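PDB 2JHP: core protein VP4 from Bluetongue virus, which caps the 5' ends of bluetongue virus messenger RNA, combining guanylyltransferase and methyltransferase activities in one elongated inner-core protein. Local coordinates for residues A[103-106]-A[107-110]; A[241-244]-A[245-249]; A[281-284]-A[285-289]. All coordinates share one frame; numbering follows the deposited sequence.

Contact 1 of 3, residues A[103-106]-A[107-110]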
loop_
_atom_site.group_PDB
_atom_site.type_symbol
_atom_site.label_atom_id
_atom_site.label_comp_id
_atom_site.label_asym_id
_atom_site.label_seq_id
_atom_site.Cartn_x
_atom_site.Cartn_y
_atom_site.Cartn_z
ATOM N N GLU A 103 22.308 4.598 -15.401
ATOM C CA GLU A 103 21.852 5.039 -14.086
ATOM C C GLU A 103 20.347 5.340 -14.052
ATOM O O GLU A 103 19.661 4.953 -13.104
ATOM C CB GLU A 103 22.673 6.241 -13.612
ATOM C CG GLU A 103 24.158 5.927 -13.433
ATOM C CD GLU A 103 24.921 6.963 -12.607
ATOM O OE1 GLU A 103 24.796 8.184 -12.881
ATOM O OE2 GLU A 103 25.662 6.539 -11.685
ATOM N N ASN A 104 19.849 6.028 -15.086
ATOM C CA ASN A 104 18.409 6.290 -15.253
ATOM C C ASN A 104 17.604 5.004 -15.362
ATOM O O ASN A 104 16.465 4.940 -14.898
ATOM C CB ASN A 104 18.147 7.145 -16.493
ATOM C CG ASN A 104 18.725 8.554 -16.390
ATOM O OD1 ASN A 104 19.527 8.956 -17.221
ATOM N ND2 ASN A 104 18.294 9.311 -15.392
ATOM N N GLU A 105 18.197 3.986 -15.987
ATOM C CA GLU A 105 17.586 2.660 -16.020
ATOM C C GLU A 105 17.425 2.099 -14.610
ATOM O O GLU A 105 16.321 1.693 -14.230
ATOM C CB GLU A 105 18.379 1.688 -16.888
ATOM C CG GLU A 105 17.624 0.402 -17.165
ATOM C CD GLU A 105 16.323 0.645 -17.910
ATOM O OE1 GLU A 105 16.376 1.267 -18.990
ATOM O OE2 GLU A 105 15.250 0.220 -17.421
ATOM N N ILE A 106 18.517 2.094 -13.844
ATOM C CA ILE A 106 18.476 1.700 -12.433
ATOM C C ILE A 106 17.421 2.486 -11.673
ATOM O O ILE A 106 16.568 1.906 -11.006
ATOM C CB ILE A 106 19.837 1.863 -11.722
ATOM C CG1 ILE A 106 20.934 1.076 -12.457
ATOM C CG2 ILE A 106 19.728 1.412 -10.270
ATOM C CD1 ILE A 106 22.313 1.170 -11.813
ATOM N N GLY A 107 17.466 3.804 -11.811
ATOM C CA GLY A 107 16.559 4.692 -11.092
ATOM C C GLY A 107 15.088 4.480 -11.376
ATOM O O GLY A 107 14.278 4.444 -10.447
ATOM N N ARG A 108 14.737 4.352 -12.656
ATOM C CA ARG A 108 13.347 4.081 -13.040
ATOM C C ARG A 108 12.862 2.753 -12.463
ATOM O O ARG A 108 11.812 2.702 -11.796
ATOM C CB ARG A 108 13.161 4.092 -14.562
ATOM C CG ARG A 108 13.340 5.446 -15.210
ATOM C CD ARG A 108 13.010 5.380 -16.682
ATOM N NE ARG A 108 13.847 6.293 -17.457
ATOM C CZ ARG A 108 14.860 5.915 -18.235
ATOM N NH1 ARG A 108 15.172 4.628 -18.361
ATOM N NH2 ARG A 108 15.561 6.831 -18.900
ATOM N N ARG A 109 13.630 1.685 -12.691
ATOM C CA ARG A 109 13.244 0.375 -12.160
ATOM C C ARG A 109 13.237 0.413 -10.642
ATOM O O ARG A 109 12.405 -0.203 -9.993
ATOM C CB ARG A 109 14.146 -0.748 -12.671
ATOM C CG ARG A 109 13.880 -2.087 -11.980
ATOM C CD ARG A 109 12.718 -2.879 -12.572
ATOM N NE ARG A 109 13.224 -3.750 -13.629
ATOM C CZ ARG A 109 13.234 -3.452 -14.927
ATOM N NH1 ARG A 109 13.736 -4.321 -15.793
ATOM N NH2 ARG A 109 12.740 -2.295 -15.368
ATOM N N ARG A 110 14.140 1.193 -10.071
ATOM C CA ARG A 110 14.160 1.388 -8.628
ATOM C C ARG A 110 12.840 2.004 -8.082
ATOM O O ARG A 110 12.312 1.551 -7.057
ATOM C CB ARG A 110 15.360 2.234 -8.250
ATOM C CG ARG A 110 15.863 1.926 -6.910
ATOM C CD ARG A 110 17.195 1.261 -6.972
ATOM N NE ARG A 110 18.282 2.120 -6.510
ATOM C CZ ARG A 110 18.530 2.463 -5.251
ATOM N NH1 ARG A 110 17.787 2.073 -4.226
ATOM N NH2 ARG A 110 19.560 3.210 -5.023
#
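Arg108 folds back over Asn104 and reaches Glu105, its neighbours one turn earlier in the α-helix 99-112, so this is an i to i+3 and i+4 contact along a single helix. With CG anti to its own carbonyl carbon (chi1 -68°), the arginine chain runs back along the helix, and CG rests 3.2 Å from Asn104 O. The guanidinium then lies with one face over the preceding turn: Asn104 CB approaches NH2 of Arg108 to 3.5 Å from that face, and Asn104 O sits on the same side, offset toward the rim. At the edge of the group, near its plane, OE1 of Glu105 stands 3.6 Å from NH1 of Arg108. This is a long salt bridge between side chains that cross almost perpendicularly, the carboxylate and guanidinium planes being turned 68° apart.

A bend at chi2 (61°) brings the Glu105 carboxylate round between two arginines. Its other oxygen, OE2, is 4.1 Å from NH2 of Arg109; that oxygen is well out of the guanidinium plane, so the two side chains, running alongside and pointing the same way, share only an attraction of charge. Arg109 also packs against Val87 and Arg88 of the edge strand 87-88 of the parallel sheet. On another side of the helix Ile106 and Arg110 lie side by side, and the ends of Arg110 are claimed by Asp47 and Asp492 through salt bridges.

Beneath these side chains run four successive i to i+4 backbone bonds, beginning with Gly107 N to Glu103 O at 2.8 Å. The Arg110 guanidinium meets the buried Ile106 edge-on: Ile106 CG2 lies near its plane, 4.1 Å from Arg110 NE.

Contact 2 of 3, residues A[241-244]-A[245-249]. With SAH (S-adenosyl-L-homocysteine), chain C.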
loop_
_atom_site.group_PDB
_atom_site.type_symbol
_atom_site.label_atom_id
_atom_site.label_comp_id
_atom_site.label_asym_id
_atom_site.label_seq_id
_atom_site.Cartn_x
_atom_site.Cartn_y
_atom_site.Cartn_z
ATOM N N MET A 241 -38.543 -5.361 -21.427
ATOM C CA MET A 241 -38.537 -3.921 -21.232
ATOM C C MET A 241 -39.117 -3.576 -19.856
ATOM O O MET A 241 -40.226 -3.983 -19.508
ATOM C CB MET A 241 -39.296 -3.215 -22.354
ATOM C CG MET A 241 -39.260 -1.712 -22.236
ATOM S SD MET A 241 -39.205 -0.865 -23.811
ATOM C CE MET A 241 -37.597 -1.326 -24.445
ATOM N N VAL A 242 -38.351 -2.815 -19.084
ATOM C CA VAL A 242 -38.643 -2.584 -17.673
ATOM C C VAL A 242 -39.422 -1.285 -17.453
ATOM O O VAL A 242 -38.962 -0.206 -17.827
ATOM C CB VAL A 242 -37.333 -2.585 -16.853
ATOM C CG1 VAL A 242 -37.600 -2.337 -15.368
ATOM C CG2 VAL A 242 -36.582 -3.903 -17.060
ATOM N N ASP A 243 -40.605 -1.400 -16.853
ATOM C CA ASP A 243 -41.409 -0.222 -16.511
ATOM C C ASP A 243 -41.753 -0.134 -15.016
ATOM O O ASP A 243 -42.094 0.945 -14.517
ATOM C CB ASP A 243 -42.663 -0.094 -17.412
ATOM C CG ASP A 243 -43.601 -1.301 -17.325
ATOM O OD1 ASP A 243 -43.232 -2.332 -16.721
ATOM O OD2 ASP A 243 -44.725 -1.212 -17.876
ATOM N N SER A 244 -41.646 -1.260 -14.309
ATOM C CA SER A 244 -41.886 -1.297 -12.861
ATOM C C SER A 244 -40.932 -2.226 -12.122
ATOM O O SER A 244 -40.273 -3.079 -12.724
ATOM C CB SER A 244 -43.331 -1.684 -12.544
ATOM O OG SER A 244 -43.675 -2.925 -13.139
ATOM N N LYS A 245 -40.872 -2.044 -10.805
ATOM C CA LYS A 245 -40.064 -2.882 -9.929
ATOM C C LYS A 245 -40.404 -4.361 -10.082
ATOM O O LYS A 245 -39.541 -5.216 -9.894
ATOM C CB LYS A 245 -40.242 -2.451 -8.469
ATOM C CG LYS A 245 -41.682 -2.451 -7.966
ATOM C CD LYS A 245 -41.747 -2.179 -6.475
ATOM C CE LYS A 245 -43.199 -2.156 -5.989
ATOM N NZ LYS A 245 -43.329 -1.878 -4.526
ATOM N N LYS A 246 -41.662 -4.648 -10.430
ATOM C CA LYS A 246 -42.139 -6.014 -10.635
ATOM C C LYS A 246 -41.259 -6.830 -11.583
ATOM O O LYS A 246 -41.074 -8.032 -11.380
ATOM C CB LYS A 246 -43.572 -6.005 -11.160
ATOM C CG LYS A 246 -44.652 -5.673 -10.114
ATOM C CD LYS A 246 -45.996 -5.300 -10.760
ATOM C CE LYS A 246 -46.749 -6.520 -11.275
ATOM N NZ LYS A 246 -48.082 -6.154 -11.849
ATOM N N ASP A 247 -40.713 -6.174 -12.606
ATOM C CA ASP A 247 -39.868 -6.837 -13.605
ATOM C C ASP A 247 -38.526 -7.310 -13.046
ATOM O O ASP A 247 -37.829 -8.105 -13.678
ATOM C CB ASP A 247 -39.627 -5.901 -14.794
ATOM C CG ASP A 247 -40.917 -5.417 -15.426
ATOM O OD1 ASP A 247 -41.814 -6.258 -15.663
ATOM O OD2 ASP A 247 -41.036 -4.199 -15.688
ATOM N N ILE A 248 -38.180 -6.809 -11.862
ATOM C CA ILE A 248 -36.897 -7.073 -11.216
ATOM C C ILE A 248 -37.061 -7.946 -9.969
ATOM O O ILE A 248 -36.226 -8.809 -9.697
ATOM C CB ILE A 248 -36.189 -5.753 -10.846
ATOM C CG1 ILE A 248 -36.085 -4.849 -12.075
ATOM C CG2 ILE A 248 -34.806 -6.020 -10.247
ATOM C CD1 ILE A 248 -35.770 -3.439 -11.750
ATOM N N LEU A 249 -38.137 -7.711 -9.220
ATOM C CA LEU A 249 -38.485 -8.536 -8.062
ATOM C C LEU A 249 -38.540 -10.029 -8.394
ATOM O O LEU A 249 -38.056 -10.854 -7.614
ATOM C CB LEU A 249 -39.831 -8.108 -7.445
ATOM C CG LEU A 249 -39.972 -7.100 -6.289
ATOM C CD1 LEU A 249 -38.696 -6.917 -5.464
ATOM C CD2 LEU A 249 -40.472 -5.763 -6.789
HETATM N N SAH C . -25.520 -0.014 -21.595
HETATM C CA SAH C . -25.374 0.022 -23.085
HETATM C CB SAH C . -25.745 1.386 -23.675
HETATM C CG SAH C . -27.198 1.785 -23.435
HETATM S SD SAH C . -28.142 1.773 -24.974
HETATM C C SAH C . -23.961 -0.382 -23.493
HETATM O O SAH C . -23.011 -0.242 -22.721
HETATM O OXT SAH C . -23.745 -0.869 -24.603
HETATM C "C5'" SAH C . -29.734 1.986 -24.154
HETATM C "C4'" SAH C . -30.523 0.693 -24.249
HETATM O "O4'" SAH C . -31.636 0.726 -23.395
HETATM C "C3'" SAH C . -31.074 0.426 -25.639
HETATM O "O3'" SAH C . -30.305 -0.601 -26.209
HETATM C "C2'" SAH C . -32.516 -0.007 -25.422
HETATM O "O2'" SAH C . -32.770 -1.258 -26.016
HETATM C "C1'" SAH C . -32.599 -0.161 -23.920
HETATM N N9 SAH C . -33.897 0.138 -23.296
HETATM C C8 SAH C . -34.798 1.121 -23.609
HETATM N N7 SAH C . -35.832 1.036 -22.740
HETATM C C5 SAH C . -35.597 0.027 -21.874
HETATM C C6 SAH C . -36.312 -0.488 -20.798
HETATM N N6 SAH C . -37.482 0.042 -20.456
HETATM N N1 SAH C . -35.799 -1.559 -20.087
HETATM C C2 SAH C . -34.588 -2.111 -20.439
HETATM N N3 SAH C . -33.883 -1.589 -21.507
HETATM C C4 SAH C . -34.380 -0.542 -22.212
#
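At residues 244-247 the backbone turns from loop into helix, Asp247 N donating to Ser244 O at 3.1 Å, while Lys245 O accepts from both Ile248 N and Leu249 N. The Asp247 side chain reaches back across this turn, and its OD2 gathers the preceding loop: Asp243 N donates to it at 3.1 Å, nearly in line with the C-O bond, and Ser244 N adds a weak bond at 3.3 Å. OD1 of Asp243 crowds the same oxygen, also at 3.1 Å, with the two carboxylates nearly coplanar (12°); such like charges may shift the ionisation of one of them. Val242 CG1 passes alongside Asp247 and meets Ile248 CD1 at 4.2 Å; Val242 and Ile248 both also pack on Ile292 and Tyr223.

The anchored loop presents its other side to S-adenosylhomocysteine. Val242 N donates to adenine N1, and adenine N6 donates to Val242 O, each at 3.0 Å, while CG and CE of Met241 lie against the base. Asp224 also binds the ligand. Binding of adenine by the loop after the third strand, 235-238, is characteristic of Rossmann-like methyltransferases; here one residue supplies both backbone groups.

Contact 3 of 3, residues A[281-284]-A[285-289]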
loop_
_atom_site.group_PDB
_atom_site.type_symbol
_atom_site.label_atom_id
_atom_site.label_comp_id
_atom_site.label_asym_id
_atom_site.label_seq_id
_atom_site.Cartn_x
_atom_site.Cartn_y
_atom_site.Cartn_z
ATOM N N THR A 281 -39.072 12.806 -22.837
ATOM C CA THR A 281 -38.848 11.353 -22.832
ATOM C C THR A 281 -37.602 10.937 -22.038
ATOM O O THR A 281 -37.684 10.089 -21.136
ATOM C CB THR A 281 -38.658 10.821 -24.266
ATOM O OG1 THR A 281 -39.506 11.538 -25.172
ATOM C CG2 THR A 281 -38.968 9.337 -24.338
ATOM N N ARG A 282 -36.457 11.524 -22.392
ATOM C CA ARG A 282 -35.179 11.228 -21.732
ATOM C C ARG A 282 -35.238 11.525 -20.233
ATOM O O ARG A 282 -34.603 10.839 -19.418
ATOM C CB ARG A 282 -34.045 12.045 -22.350
ATOM C CG ARG A 282 -33.553 11.563 -23.698
ATOM C CD ARG A 282 -32.205 12.196 -24.040
ATOM N NE ARG A 282 -32.234 13.658 -23.944
ATOM C CZ ARG A 282 -31.166 14.428 -23.731
ATOM N NH1 ARG A 282 -31.311 15.749 -23.662
ATOM N NH2 ARG A 282 -29.958 13.887 -23.587
ATOM N N PHE A 283 -36.004 12.559 -19.886
ATOM C CA PHE A 283 -36.166 12.996 -18.510
ATOM C C PHE A 283 -37.011 11.996 -17.711
ATOM O O PHE A 283 -36.651 11.614 -16.598
ATOM C CB PHE A 283 -36.790 14.393 -18.485
ATOM C CG PHE A 283 -36.630 15.106 -17.175
ATOM C CD1 PHE A 283 -35.489 15.862 -16.917
ATOM C CD2 PHE A 283 -37.627 15.032 -16.200
ATOM C CE1 PHE A 283 -35.329 16.528 -15.699
ATOM C CE2 PHE A 283 -37.480 15.695 -14.968
ATOM C CZ PHE A 283 -36.328 16.448 -14.723
ATOM N N ALA A 284 -38.127 11.561 -18.294
ATOM C CA ALA A 284 -39.015 10.611 -17.626
ATOM C C ALA A 284 -38.391 9.218 -17.478
ATOM O O ALA A 284 -38.809 8.446 -16.622
ATOM C CB ALA A 284 -40.364 10.543 -18.333
ATOM N N GLU A 285 -37.403 8.908 -18.313
ATOM C CA GLU A 285 -36.628 7.656 -18.179
ATOM C C GLU A 285 -35.635 7.714 -17.034
ATOM O O GLU A 285 -35.548 6.775 -16.250
ATOM C CB GLU A 285 -35.886 7.291 -19.469
ATOM C CG GLU A 285 -36.804 6.969 -20.640
ATOM C CD GLU A 285 -36.056 6.905 -21.956
ATOM O OE1 GLU A 285 -34.950 7.494 -22.051
ATOM O OE2 GLU A 285 -36.580 6.266 -22.895
ATOM N N ASP A 286 -34.884 8.807 -16.944
ATOM C CA ASP A 286 -33.925 8.965 -15.855
ATOM C C ASP A 286 -34.664 8.969 -14.519
ATOM O O ASP A 286 -34.240 8.296 -13.580
ATOM C CB ASP A 286 -33.090 10.245 -16.016
ATOM C CG ASP A 286 -32.181 10.227 -17.259
ATOM O OD1 ASP A 286 -32.035 9.168 -17.923
ATOM O OD2 ASP A 286 -31.592 11.290 -17.550
ATOM N N ARG A 287 -35.770 9.714 -14.460
ATOM C CA ARG A 287 -36.634 9.781 -13.278
ATOM C C ARG A 287 -37.228 8.421 -12.901
ATOM O O ARG A 287 -37.439 8.151 -11.718
ATOM C CB ARG A 287 -37.798 10.784 -13.472
ATOM C CG ARG A 287 -37.497 12.296 -13.324
ATOM C CD ARG A 287 -36.083 12.617 -12.781
ATOM N NE ARG A 287 -35.178 13.024 -13.861
ATOM C CZ ARG A 287 -33.852 12.973 -13.803
ATOM N NH1 ARG A 287 -33.245 12.520 -12.716
ATOM N NH2 ARG A 287 -33.129 13.367 -14.848
ATOM N N LEU A 288 -37.514 7.589 -13.908
ATOM C CA LEU A 288 -38.125 6.275 -13.688
ATOM C C LEU A 288 -37.160 5.326 -12.999
ATOM O O LEU A 288 -37.532 4.658 -12.032
ATOM C CB LEU A 288 -38.603 5.647 -15.001
ATOM C CG LEU A 288 -39.313 4.295 -14.864
ATOM C CD1 LEU A 288 -40.560 4.443 -13.987
ATOM C CD2 LEU A 288 -39.674 3.686 -16.225
ATOM N N GLY A 289 -35.929 5.282 -13.513
ATOM C CA GLY A 289 -34.861 4.455 -12.968
ATOM C C GLY A 289 -34.620 4.739 -11.506
ATOM O O GLY A 289 -34.436 3.817 -10.711
#
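Arg287 brings its guanidinium over one face of the Phe283 ring, one turn earlier in the helix, in a cation-pi contact. Arg287 CZ lies 4.4 Å from the ring centroid and 14° off the ring normal. NE sits most directly above the centre, 3.7 Å from both CE2 and CZ of Phe283, while NH2 drifts over CD1 and CE1. The planes are far from stacked, at 53° to each other, so the edge that carries NE and NH2 is tipped toward the ring, and NH1 points away from it. The aliphatic part of Arg287 takes part too, its CG touching CE2 of Phe283 at 3.8 Å.

What places the cation there is a chain nearly eclipsed at chi2 (-9°) and bent again at chi3, which folds it close over Phe283 O; CG lies 3.4 Å from that carbonyl oxygen. The oxygen also accepts the i to i+4 bond from Arg287 N, at 3.0 Å. Helix 280-295 links strands 260-264 and 302-308 of the seven-stranded Rossmann-like methyltransferase sheet; Arg282, Asp286 and Arg287 pack on strand 302-308. On another side of the helix Glu285 lies alongside Thr281, pointing the same way, its CG 3.3 Å from Thr281 O. Asp286 bends its carboxylate back beside Arg282 O, and its CB covers one face of the Arg287 guanidinium.

Further out, Arg308 forms salt bridges with both Glu285 and Asp286, Glu290 pairs with Arg287 NH1, and Lys313 makes a second cation-pi contact with Phe283. Glu285 OE2 has a weak hydrogen bond to Ser268 OG, and the Glu285 side chain comes within about 5 Å of the bound S-adenosylhomocysteine.

How the contacts relate
The three contacts follow one another along the chain, each within one continuous run of residues; none closes a long loop, and none nests in or crosses another. Contact 1 comes first, on helix 99-112, whose side chains reach the parallel sheet of the N-terminal part. Contact 2 turns the chain from the loop after strand 235-238 into helix 246-249, and contact 3 lies on helix 280-295 of the same methyltransferase domain. The centres of contacts 2 and 3 are about 14 Å apart, and Leu288 CD1 packs on Asp243 O at 3.9 Å, joining loop to helix near one S-adenosylhomocysteine. Contact 1 is remote, its centre about 57 Å and 54 Å from those of contacts 2 and 3.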